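Local coordinates for chain length determinant protein (Shigella flexneri, PDB 4E2H) that regulates the chain length of the lipopolysaccharide O-antigen, probably through the periplasmic domain of this inner-membrane protein, at residues Y106-Q109 / V110-V114; L118-D121 / L122-I126; Q134-L137 / R138-V142; L191-M194 / I195-A199. All coordinates share one frame; numbering follows the deposited sequence.

Interaction 1. Residues Y106-Q109 / V110-V114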
loop_
_atom_site.group_PDB
_atom_site.type_symbol
_atom_site.label_atom_id
_atom_site.label_comp_id
_atom_site.label_asym_id
_atom_site.label_seq_id
_atom_site.Cartn_x
_atom_site.Cartn_y
_atom_site.Cartn_z
ATOM N N TYR C 106 -1.730 34.840 -3.502
ATOM C CA TYR C 106 -0.518 34.123 -3.139
ATOM C C TYR C 106 -0.795 32.708 -2.644
ATOM O O TYR C 106 0.066 31.814 -2.698
ATOM C CB TYR C 106 0.266 34.923 -2.106
ATOM C CG TYR C 106 1.034 36.066 -2.732
ATOM C CD1 TYR C 106 1.056 36.226 -4.111
ATOM C CD2 TYR C 106 1.745 36.976 -1.952
ATOM C CE1 TYR C 106 1.754 37.260 -4.701
ATOM C CE2 TYR C 106 2.461 38.014 -2.536
ATOM C CZ TYR C 106 2.459 38.153 -3.914
ATOM O OH TYR C 106 3.159 39.178 -4.523
ATOM N N ILE C 107 -2.011 32.518 -2.162
ATOM C CA ILE C 107 -2.508 31.201 -1.798
ATOM C C ILE C 107 -2.950 30.442 -3.033
ATOM O O ILE C 107 -2.716 29.246 -3.141
ATOM C CB ILE C 107 -3.711 31.330 -0.866
ATOM C CG1 ILE C 107 -3.218 31.591 0.566
ATOM C CG2 ILE C 107 -4.621 30.103 -0.975
ATOM C CD1 ILE C 107 -4.314 31.994 1.528
ATOM N N GLN C 108 -3.605 31.141 -3.955
ATOM C CA GLN C 108 -3.988 30.538 -5.221
ATOM C C GLN C 108 -2.746 30.323 -6.088
ATOM O O GLN C 108 -2.773 29.550 -7.042
ATOM C CB GLN C 108 -5.017 31.406 -5.944
ATOM C CG GLN C 108 -5.593 30.793 -7.216
ATOM C CD GLN C 108 -6.309 29.466 -6.972
ATOM O OE1 GLN C 108 -7.051 29.312 -5.987
ATOM N NE2 GLN C 108 -6.093 28.495 -7.877
ATOM N N GLN C 109 -1.649 30.991 -5.740
ATOM C CA GLN C 109 -0.428 30.872 -6.513
ATOM C C GLN C 109 0.313 29.622 -6.062
ATOM O O GLN C 109 0.969 28.932 -6.856
ATOM C CB GLN C 109 0.450 32.109 -6.332
ATOM C CG GLN C 109 1.878 31.951 -6.856
ATOM C CD GLN C 109 2.732 33.175 -6.572
ATOM O OE1 GLN C 109 2.480 34.255 -7.110
ATOM N NE2 GLN C 109 3.730 33.022 -5.705
ATOM N N VAL C 110 0.203 29.333 -4.773
ATOM C CA VAL C 110 0.788 28.122 -4.242
ATOM C C VAL C 110 -0.132 26.942 -4.529
ATOM O O VAL C 110 0.342 25.856 -4.865
ATOM C CB VAL C 110 1.084 28.247 -2.740
ATOM C CG1 VAL C 110 1.508 26.909 -2.165
ATOM C CG2 VAL C 110 2.167 29.292 -2.503
ATOM N N ASP C 111 -1.444 27.150 -4.432
ATOM C CA ASP C 111 -2.379 26.071 -4.727
ATOM C C ASP C 111 -2.266 25.630 -6.176
ATOM O O ASP C 111 -2.732 24.557 -6.544
ATOM C CB ASP C 111 -3.812 26.467 -4.416
ATOM C CG ASP C 111 -4.820 25.407 -4.847
ATOM O OD1 ASP C 111 -4.527 24.200 -4.697
ATOM O OD2 ASP C 111 -5.913 25.780 -5.346
ATOM N N ASP C 112 -1.658 26.458 -7.013
ATOM C CA ASP C 112 -1.425 26.057 -8.393
ATOM C C ASP C 112 -0.083 25.363 -8.521
ATOM O O ASP C 112 0.044 24.385 -9.246
ATOM C CB ASP C 112 -1.501 27.261 -9.325
ATOM C CG ASP C 112 -2.926 27.630 -9.666
ATOM O OD1 ASP C 112 -3.857 26.972 -9.141
ATOM O OD2 ASP C 112 -3.117 28.586 -10.450
ATOM N N LYS C 113 0.921 25.869 -7.809
ATOM C CA LYS C 113 2.236 25.254 -7.855
ATOM C C LYS C 113 2.152 23.795 -7.378
ATOM O O LYS C 113 2.592 22.872 -8.063
ATOM C CB LYS C 113 3.244 26.047 -7.030
ATOM C CG LYS C 113 4.627 25.407 -6.967
ATOM C CD LYS C 113 5.676 26.367 -6.398
ATOM C CE LYS C 113 7.064 25.709 -6.420
ATOM N NZ LYS C 113 8.103 26.411 -5.571
ATOM N N VAL C 114 1.554 23.603 -6.211
ATOM C CA VAL C 114 1.357 22.284 -5.646
ATOM C C VAL C 114 0.596 21.382 -6.606
ATOM O O VAL C 114 0.885 20.198 -6.701
ATOM C CB VAL C 114 0.557 22.338 -4.315
ATOM C CG1 VAL C 114 0.026 20.941 -3.947
ATOM C CG2 VAL C 114 1.403 22.903 -3.195
#
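Ile107 O takes the N-H of Asp111 at 2.8 Å, while Tyr106 O to Val110 N and Gln109 O to Lys113 N are each 3.2 Å, the i to i+4 pattern of an alpha helix; the same bond from Asp112 N to Gln108 O is weak. These two turns belong to the long helix 97-164, and their residue types divide by side. Val110 and Ile107 are buried, as aliphatic residues should be: Val110 packs on Ala57 and Leu61 of helix 43-65, and Ile107 on Tyr232. The compact, branched Val110 also fits closely against its own helix, with CG2 3.3 Å from Tyr106 O.

The polar residues Gln108, Asp111 and Asp112 lie on another side, Asp111 still touching Tyr232. Gln108 starts with CG opposite its backbone N and then bends at chi2 (60°), which swings the amide forward along the helix to the acids of the next turn. There it stands steeply against both carboxylates, its plane 81° from that of Asp111 and 79° from that of Asp112. A neutral amide suits a place beside two acids, since it adds no further charge. Its NE2 comes to 3.7 Å from Asp111 OD2 and to 3.0 Å from Asp112 OD1.

Interaction 2. Residues L118-D121 / L122-I126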
loop_
_atom_site.group_PDB
_atom_site.type_symbol
_atom_site.label_atom_id
_atom_site.label_comp_id
_atom_site.label_asym_id
_atom_site.label_seq_id
_atom_site.Cartn_x
_atom_site.Cartn_y
_atom_site.Cartn_z
ATOM N N LEU C 118 2.041 17.962 -7.982
ATOM C CA LEU C 118 1.244 16.792 -7.668
ATOM C C LEU C 118 0.990 15.925 -8.897
ATOM O O LEU C 118 1.065 14.696 -8.823
ATOM C CB LEU C 118 -0.078 17.193 -7.023
ATOM C CG LEU C 118 -0.571 16.299 -5.876
ATOM C CD1 LEU C 118 0.581 15.585 -5.185
ATOM C CD2 LEU C 118 -1.365 17.134 -4.860
ATOM N N GLU C 119 0.695 16.545 -10.031
ATOM C CA GLU C 119 0.419 15.742 -11.212
ATOM C C GLU C 119 1.655 14.959 -11.679
ATOM O O GLU C 119 1.531 13.845 -12.184
ATOM C CB GLU C 119 -0.219 16.573 -12.332
ATOM C CG GLU C 119 -1.542 17.233 -11.922
ATOM C CD GLU C 119 -2.464 16.306 -11.130
ATOM O OE1 GLU C 119 -2.571 15.114 -11.490
ATOM O OE2 GLU C 119 -3.080 16.773 -10.146
ATOM N N LYS C 120 2.839 15.529 -11.484
ATOM C CA LYS C 120 4.082 14.824 -11.787
ATOM C C LYS C 120 4.315 13.633 -10.856
ATOM O O LYS C 120 4.710 12.553 -11.298
ATOM C CB LYS C 120 5.274 15.780 -11.710
ATOM C CG LYS C 120 6.610 15.088 -11.522
ATOM C CD LYS C 120 7.424 15.081 -12.819
ATOM C CE LYS C 120 8.832 14.496 -12.616
ATOM N NZ LYS C 120 8.887 13.002 -12.784
ATOM N N ASP C 121 4.068 13.843 -9.565
ATOM C CA ASP C 121 4.286 12.819 -8.544
ATOM C C ASP C 121 3.297 11.684 -8.732
ATOM O O ASP C 121 3.545 10.547 -8.327
ATOM C CB ASP C 121 4.140 13.440 -7.146
ATOM C CG ASP C 121 4.453 12.462 -6.019
ATOM O OD1 ASP C 121 5.642 12.344 -5.638
ATOM O OD2 ASP C 121 3.503 11.827 -5.500
ATOM N N LEU C 122 2.171 11.999 -9.362
ATOM C CA LEU C 122 1.168 10.987 -9.634
ATOM C C LEU C 122 1.549 10.078 -10.792
ATOM O O LEU C 122 1.242 8.898 -10.750
ATOM C CB LEU C 122 -0.180 11.608 -9.924
ATOM C CG LEU C 122 -1.119 10.507 -10.409
ATOM C CD1 LEU C 122 -2.062 10.112 -9.296
ATOM C CD2 LEU C 122 -1.896 10.988 -11.616
ATOM N N LYS C 123 2.199 10.611 -11.826
ATOM C CA LYS C 123 2.657 9.749 -12.915
ATOM C C LYS C 123 3.804 8.886 -12.408
ATOM O O LYS C 123 3.959 7.723 -12.806
ATOM C CB LYS C 123 3.056 10.541 -14.163
ATOM C CG LYS C 123 4.488 11.070 -14.168
ATOM C CD LYS C 123 4.785 11.908 -15.434
ATOM C CE LYS C 123 5.755 13.070 -15.116
ATOM N NZ LYS C 123 5.842 14.106 -16.204
ATOM N N ASP C 124 4.600 9.452 -11.507
ATOM C CA ASP C 124 5.668 8.702 -10.857
ATOM C C ASP C 124 5.055 7.503 -10.149
ATOM O O ASP C 124 5.339 6.369 -10.489
ATOM C CB ASP C 124 6.402 9.571 -9.829
ATOM C CG ASP C 124 7.170 10.740 -10.459
ATOM O OD1 ASP C 124 7.322 10.777 -11.706
ATOM O OD2 ASP C 124 7.642 11.617 -9.689
ATOM N N ASN C 125 4.207 7.774 -9.164
ATOM C CA ASN C 125 3.529 6.749 -8.376
ATOM C C ASN C 125 2.947 5.640 -9.245
ATOM O O ASN C 125 3.022 4.457 -8.890
ATOM C CB ASN C 125 2.383 7.373 -7.556
ATOM C CG ASN C 125 2.826 7.882 -6.197
ATOM O OD1 ASN C 125 2.523 7.280 -5.166
ATOM N ND2 ASN C 125 3.521 9.012 -6.188
ATOM N N ILE C 126 2.339 6.041 -10.364
ATOM C CA ILE C 126 1.732 5.106 -11.309
ATOM C C ILE C 126 2.808 4.209 -11.887
ATOM O O ILE C 126 2.742 2.990 -11.769
ATOM C CB ILE C 126 1.049 5.825 -12.482
ATOM C CG1 ILE C 126 -0.190 6.566 -12.002
ATOM C CG2 ILE C 126 0.647 4.828 -13.551
ATOM C CD1 ILE C 126 -0.828 7.393 -13.078
#
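The amide of Asn125 and the carboxylate of Asp121 meet with their planes 57° apart. At the edge of the amide, ND2 gives a hydrogen bond of 2.6 Å to Asp121 O, which lies close to the amide plane. Asn125 N reaches the same oxygen at 3.0 Å and almost straight (173°), and the two donors come from opposite faces of the Asp121 carbonyl. One carbonyl is thus gripped twice by one residue, which holds the amide turned with ND2 also 2.9 Å from Asp121 OD2. Asparagine suits this buried spot because its other end, OD1, is bonded to Tyr36 OH.

Around the helix, Lys120 bends at chi2 and chi4 so that NZ meets the syn lone pair of Asp124 OD1, a salt bridge of 2.9 Å. Lys123 crosses the same lysine, its CE 3.5 Å from Lys120 CD, so aliphatic parts touch while Lys120 NZ and Lys123 NZ stay 4.7 Å apart.

The second subunit brings its Asp21 near Asp121 and Asp124, a cluster of acids that may favour protonation of one of them. On helix 97-164, this stretch packs against helix 26-35, with Leu118 on Tyr28, Asn125 on Met32 and Ile126 on Ile35.

Interaction 3. Residues Q134-L137 / R138-V142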
loop_
_atom_site.group_PDB
_atom_site.type_symbol
_atom_site.label_atom_id
_atom_site.label_comp_id
_atom_site.label_asym_id
_atom_site.label_seq_id
_atom_site.Cartn_x
_atom_site.Cartn_y
_atom_site.Cartn_z
ATOM N N GLN C 134 3.730 -5.439 -12.927
ATOM C CA GLN C 134 4.196 -6.183 -14.083
ATOM C C GLN C 134 5.204 -7.240 -13.623
ATOM O O GLN C 134 5.099 -8.393 -14.018
ATOM C CB GLN C 134 4.728 -5.244 -15.169
ATOM C CG GLN C 134 3.602 -4.471 -15.872
ATOM C CD GLN C 134 4.098 -3.241 -16.629
ATOM O OE1 GLN C 134 5.187 -2.713 -16.334
ATOM N NE2 GLN C 134 3.304 -2.778 -17.616
ATOM N N ASP C 135 6.118 -6.862 -12.733
ATOM C CA ASP C 135 6.968 -7.840 -12.061
ATOM C C ASP C 135 6.159 -9.033 -11.591
ATOM O O ASP C 135 6.304 -10.143 -12.100
ATOM C CB ASP C 135 7.641 -7.245 -10.820
ATOM C CG ASP C 135 8.753 -6.266 -11.155
ATOM O OD1 ASP C 135 8.871 -5.868 -12.339
ATOM O OD2 ASP C 135 9.507 -5.885 -10.220
ATOM N N SER C 136 5.309 -8.794 -10.601
ATOM C CA SER C 136 4.625 -9.873 -9.918
ATOM C C SER C 136 3.763 -10.684 -10.876
ATOM O O SER C 136 3.374 -11.810 -10.564
ATOM C CB SER C 136 3.776 -9.344 -8.773
ATOM O OG SER C 136 2.711 -10.247 -8.512
ATOM N N LEU C 137 3.439 -10.115 -12.032
ATOM C CA LEU C 137 2.760 -10.906 -13.051
ATOM C C LEU C 137 3.784 -11.795 -13.761
ATOM O O LEU C 137 3.723 -13.018 -13.692
ATOM C CB LEU C 137 2.050 -10.023 -14.071
ATOM C CG LEU C 137 0.693 -9.455 -13.652
ATOM C CD1 LEU C 137 0.025 -8.825 -14.854
ATOM C CD2 LEU C 137 -0.171 -10.556 -13.071
ATOM N N ARG C 138 4.731 -11.163 -14.441
ATOM C CA ARG C 138 5.777 -11.887 -15.121
ATOM C C ARG C 138 6.294 -13.031 -14.260
ATOM O O ARG C 138 6.391 -14.172 -14.722
ATOM C CB ARG C 138 6.924 -10.956 -15.487
ATOM C CG ARG C 138 8.103 -11.696 -16.060
ATOM C CD ARG C 138 9.203 -10.755 -16.513
ATOM N NE ARG C 138 9.023 -9.401 -15.992
ATOM C CZ ARG C 138 9.511 -8.958 -14.833
ATOM N NH1 ARG C 138 10.219 -9.767 -14.040
ATOM N NH2 ARG C 138 9.276 -7.703 -14.464
ATOM N N THR C 139 6.636 -12.734 -13.013
ATOM C CA THR C 139 7.138 -13.774 -12.119
ATOM C C THR C 139 6.172 -14.949 -11.977
ATOM O O THR C 139 6.585 -16.130 -12.006
ATOM C CB THR C 139 7.440 -13.231 -10.725
ATOM O OG1 THR C 139 8.657 -12.465 -10.768
ATOM C CG2 THR C 139 7.563 -14.396 -9.703
ATOM N N GLN C 140 4.892 -14.622 -11.820
ATOM C CA GLN C 140 3.857 -15.627 -11.633
ATOM C C GLN C 140 3.557 -16.329 -12.953
ATOM O O GLN C 140 3.071 -17.459 -12.974
ATOM C CB GLN C 140 2.597 -14.984 -11.073
ATOM C CG GLN C 140 2.474 -15.137 -9.592
ATOM C CD GLN C 140 1.191 -14.545 -9.056
ATOM O OE1 GLN C 140 0.772 -13.451 -9.460
ATOM N NE2 GLN C 140 0.547 -15.270 -8.142
ATOM N N GLU C 141 3.836 -15.644 -14.056
ATOM C CA GLU C 141 3.730 -16.255 -15.366
ATOM C C GLU C 141 4.781 -17.358 -15.498
ATOM O O GLU C 141 4.489 -18.480 -15.913
ATOM C CB GLU C 141 3.943 -15.206 -16.453
ATOM C CG GLU C 141 2.707 -14.888 -17.257
ATOM C CD GLU C 141 2.282 -13.427 -17.131
ATOM O OE1 GLU C 141 3.186 -12.540 -17.100
ATOM O OE2 GLU C 141 1.044 -13.176 -17.057
ATOM N N VAL C 142 6.010 -17.025 -15.138
ATOM C CA VAL C 142 7.127 -17.958 -15.257
ATOM C C VAL C 142 6.929 -19.203 -14.392
ATOM O O VAL C 142 7.147 -20.330 -14.849
ATOM C CB VAL C 142 8.423 -17.291 -14.826
ATOM C CG1 VAL C 142 9.484 -18.362 -14.564
ATOM C CG2 VAL C 142 8.862 -16.249 -15.877
#
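Asp135 and Arg138 form the ionic part of this contact, a salt bridge one turn long on helix 97-164. The two side chains run side by side in the same direction, and Arg138 NH2 comes within 2.8 Å of Asp135 OD1. Their planes stand 67° apart, so the bridge rests on a single oxygen and nitrogen, and the hydrogen bond in it is bent (129°) and weak. Arg138 gets there by an extended start and a sharp fold at chi3 (14°), a nearly eclipsed torsion that turns the guanidinium back over the preceding turn. One face of that group then lies above Asp135 O, with NH2 3.3 Å from Asp135 CA. A long, flexible arginine is well suited to such a return.

Backbone hydrogen bonds are firm beneath it. Arg138 N to Gln134 O and Thr139 N to Asp135 O are both 2.8 Å, and Glu141 N to Leu137 O is 2.7 Å. The bond from Gln140 N to Ser136 O is weak. Among the side chains, Glu141 curls back over Leu137 O and bonds through OE2 to Tyr209 OH.

Packing is divided between two partners. Leu137 turns its aliphatic chain to Tyr209 and Thr212 of helix 207-219. On the second subunit, Asp218 packs against Arg138 and Thr139.

An i, i+3 salt bridge is a common feature of solvent-facing helix surfaces, and its separation from the aliphatic Leu137 is consistent with an amphipathic helix, here part of the long helical arm of the Wzz fold.

Interaction 4. Residues L191-M194 / I195-A199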
loop_
_atom_site.group_PDB
_atom_site.type_symbol
_atom_site.label_atom_id
_atom_site.label_comp_id
_atom_site.label_asym_id
_atom_site.label_seq_id
_atom_site.Cartn_x
_atom_site.Cartn_y
_atom_site.Cartn_z
ATOM N N LEU C 191 -1.845 -40.285 -23.313
ATOM C CA LEU C 191 -0.635 -39.539 -23.001
ATOM C C LEU C 191 -0.092 -38.871 -24.272
ATOM O O LEU C 191 0.355 -37.725 -24.242
ATOM C CB LEU C 191 0.421 -40.426 -22.327
ATOM C CG LEU C 191 0.096 -41.154 -21.006
ATOM C CD1 LEU C 191 1.327 -41.899 -20.511
ATOM C CD2 LEU C 191 -0.414 -40.227 -19.878
ATOM N N GLU C 192 -0.177 -39.567 -25.397
ATOM C CA GLU C 192 0.405 -39.053 -26.624
ATOM C C GLU C 192 -0.300 -37.805 -27.162
ATOM O O GLU C 192 0.356 -36.833 -27.542
ATOM C CB GLU C 192 0.458 -40.128 -27.691
ATOM C CG GLU C 192 1.447 -39.802 -28.772
ATOM C CD GLU C 192 1.799 -41.011 -29.625
ATOM O OE1 GLU C 192 1.290 -42.127 -29.334
ATOM O OE2 GLU C 192 2.590 -40.843 -30.587
ATOM N N SER C 193 -1.625 -37.844 -27.233
ATOM C CA SER C 193 -2.400 -36.655 -27.553
ATOM C C SER C 193 -2.589 -35.981 -26.215
ATOM O O SER C 193 -3.440 -36.401 -25.435
ATOM C CB SER C 193 -3.761 -37.042 -28.110
ATOM O OG SER C 193 -4.765 -36.159 -27.625
HETATM N N MSE C 194 -1.805 -34.946 -25.947
HETATM C CA MSE C 194 -1.641 -34.430 -24.597
HETATM C C MSE C 194 -0.311 -33.741 -24.677
HETATM O O MSE C 194 -0.188 -32.575 -24.329
HETATM C CB MSE C 194 -1.613 -35.579 -23.591
HETATM C CG MSE C 194 -1.459 -35.167 -22.133
HETATM SE SE MSE C 194 -2.767 -36.075 -20.946
HETATM C CE MSE C 194 -1.512 -36.812 -19.641
ATOM N N ILE C 195 0.674 -34.466 -25.191
ATOM C CA ILE C 195 1.913 -33.866 -25.654
ATOM C C ILE C 195 1.655 -33.175 -26.998
ATOM O O ILE C 195 2.162 -32.084 -27.253
ATOM C CB ILE C 195 3.040 -34.937 -25.775
ATOM C CG1 ILE C 195 3.236 -35.625 -24.417
ATOM C CG2 ILE C 195 4.343 -34.310 -26.235
ATOM C CD1 ILE C 195 3.686 -37.074 -24.522
ATOM N N LYS C 196 0.861 -33.815 -27.855
ATOM C CA LYS C 196 0.347 -33.188 -29.071
ATOM C C LYS C 196 -0.393 -31.869 -28.776
ATOM O O LYS C 196 -0.400 -30.944 -29.596
ATOM C CB LYS C 196 -0.593 -34.160 -29.797
ATOM C CG LYS C 196 -0.507 -34.107 -31.320
ATOM C CD LYS C 196 -1.746 -33.444 -31.971
ATOM C CE LYS C 196 -1.531 -33.190 -33.479
ATOM N NZ LYS C 196 -0.898 -34.321 -34.230
ATOM N N HIS C 197 -1.029 -31.783 -27.612
ATOM C CA HIS C 197 -1.854 -30.618 -27.306
ATOM C C HIS C 197 -1.407 -29.902 -26.053
ATOM O O HIS C 197 -2.232 -29.368 -25.304
ATOM C CB HIS C 197 -3.317 -31.019 -27.181
ATOM C CG HIS C 197 -3.857 -31.717 -28.389
ATOM N ND1 HIS C 197 -4.466 -32.949 -28.332
ATOM C CD2 HIS C 197 -3.889 -31.338 -29.696
ATOM C CE1 HIS C 197 -4.850 -33.308 -29.544
ATOM N NE2 HIS C 197 -4.517 -32.356 -30.385
ATOM N N GLU C 198 -0.093 -29.892 -25.851
ATOM C CA GLU C 198 0.557 -29.251 -24.720
ATOM C C GLU C 198 0.635 -27.742 -24.915
ATOM O O GLU C 198 0.836 -26.985 -23.960
ATOM C CB GLU C 198 1.953 -29.871 -24.535
ATOM C CG GLU C 198 3.126 -28.895 -24.568
ATOM C CD GLU C 198 3.284 -28.182 -25.911
ATOM O OE1 GLU C 198 3.878 -27.082 -25.937
ATOM O OE2 GLU C 198 2.817 -28.716 -26.943
ATOM N N ALA C 199 0.468 -27.315 -26.160
ATOM C CA ALA C 199 0.650 -25.915 -26.530
ATOM C C ALA C 199 -0.639 -25.143 -26.313
ATOM O O ALA C 199 -0.822 -24.066 -26.867
ATOM C CB ALA C 199 1.069 -25.809 -27.986
#
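Ile195 lays its CG1 branch back along the helix over the carbonyl of Leu191, with CD1 3.4 Å from Leu191 O. CG1 stands beside its own backbone N (chi1 -57°), and that torsion sends the branch toward the preceding turn. The hydrogen bond beneath it, from Ile195 N to Leu191 O, is weak, and so is a second one from the same N-H to Glu192 O. Lys196 N gives Glu192 O a bond of 3.1 Å. The backbone departs from helical values at Ser193 (psi 101°) and Met194 (phi 156°), in keeping with the weak bonds of Ile195 N at the end of the helix.

His197 carries the polar side chain contact. Its ring has Lys196 CB over one face, and Ser193 OG lies at its edge, near the ring plane, where ND1 gives it a weak hydrogen bond of 3.3 Å. The short side chain of Ser193 brings OG to that edge, and Tyr161 of the third subunit packs on both residues. Lys196, by contrast, leads its charged end away from the turn, as an exposed lysine would.

The last turn of helix 187-195 lies against the far part of helix 97-164. Ile195 rests on Ile155 and Gln156, Glu198 on Ile152, and Met194, a selenomethionine here, on Ile155; Leu191 and Met194 also meet Leu186 in the loop before the helix.

In the fold
Interactions 1, 2 and 3 follow one another along helix 97-164, and interaction 4 lies on helix 187-195 and the loop after it, its centre about 65 Å from that of interaction 1. Interactions 1, 2 and 4 are each partly buried, whereas interaction 3 is a surface contact with no buried residue among those touching. The partners change along the long helix: helix 43-65 for interaction 1, helix 26-35 for interaction 2, helix 207-219 for interaction 3. Salt bridges mark interactions 2 and 3; interaction 1 has none across it and sets a neutral amide beside two acids, while interaction 4 combines aliphatic packing with a weak histidine bond. The second subunit meets the first three, the third subunit interaction 4.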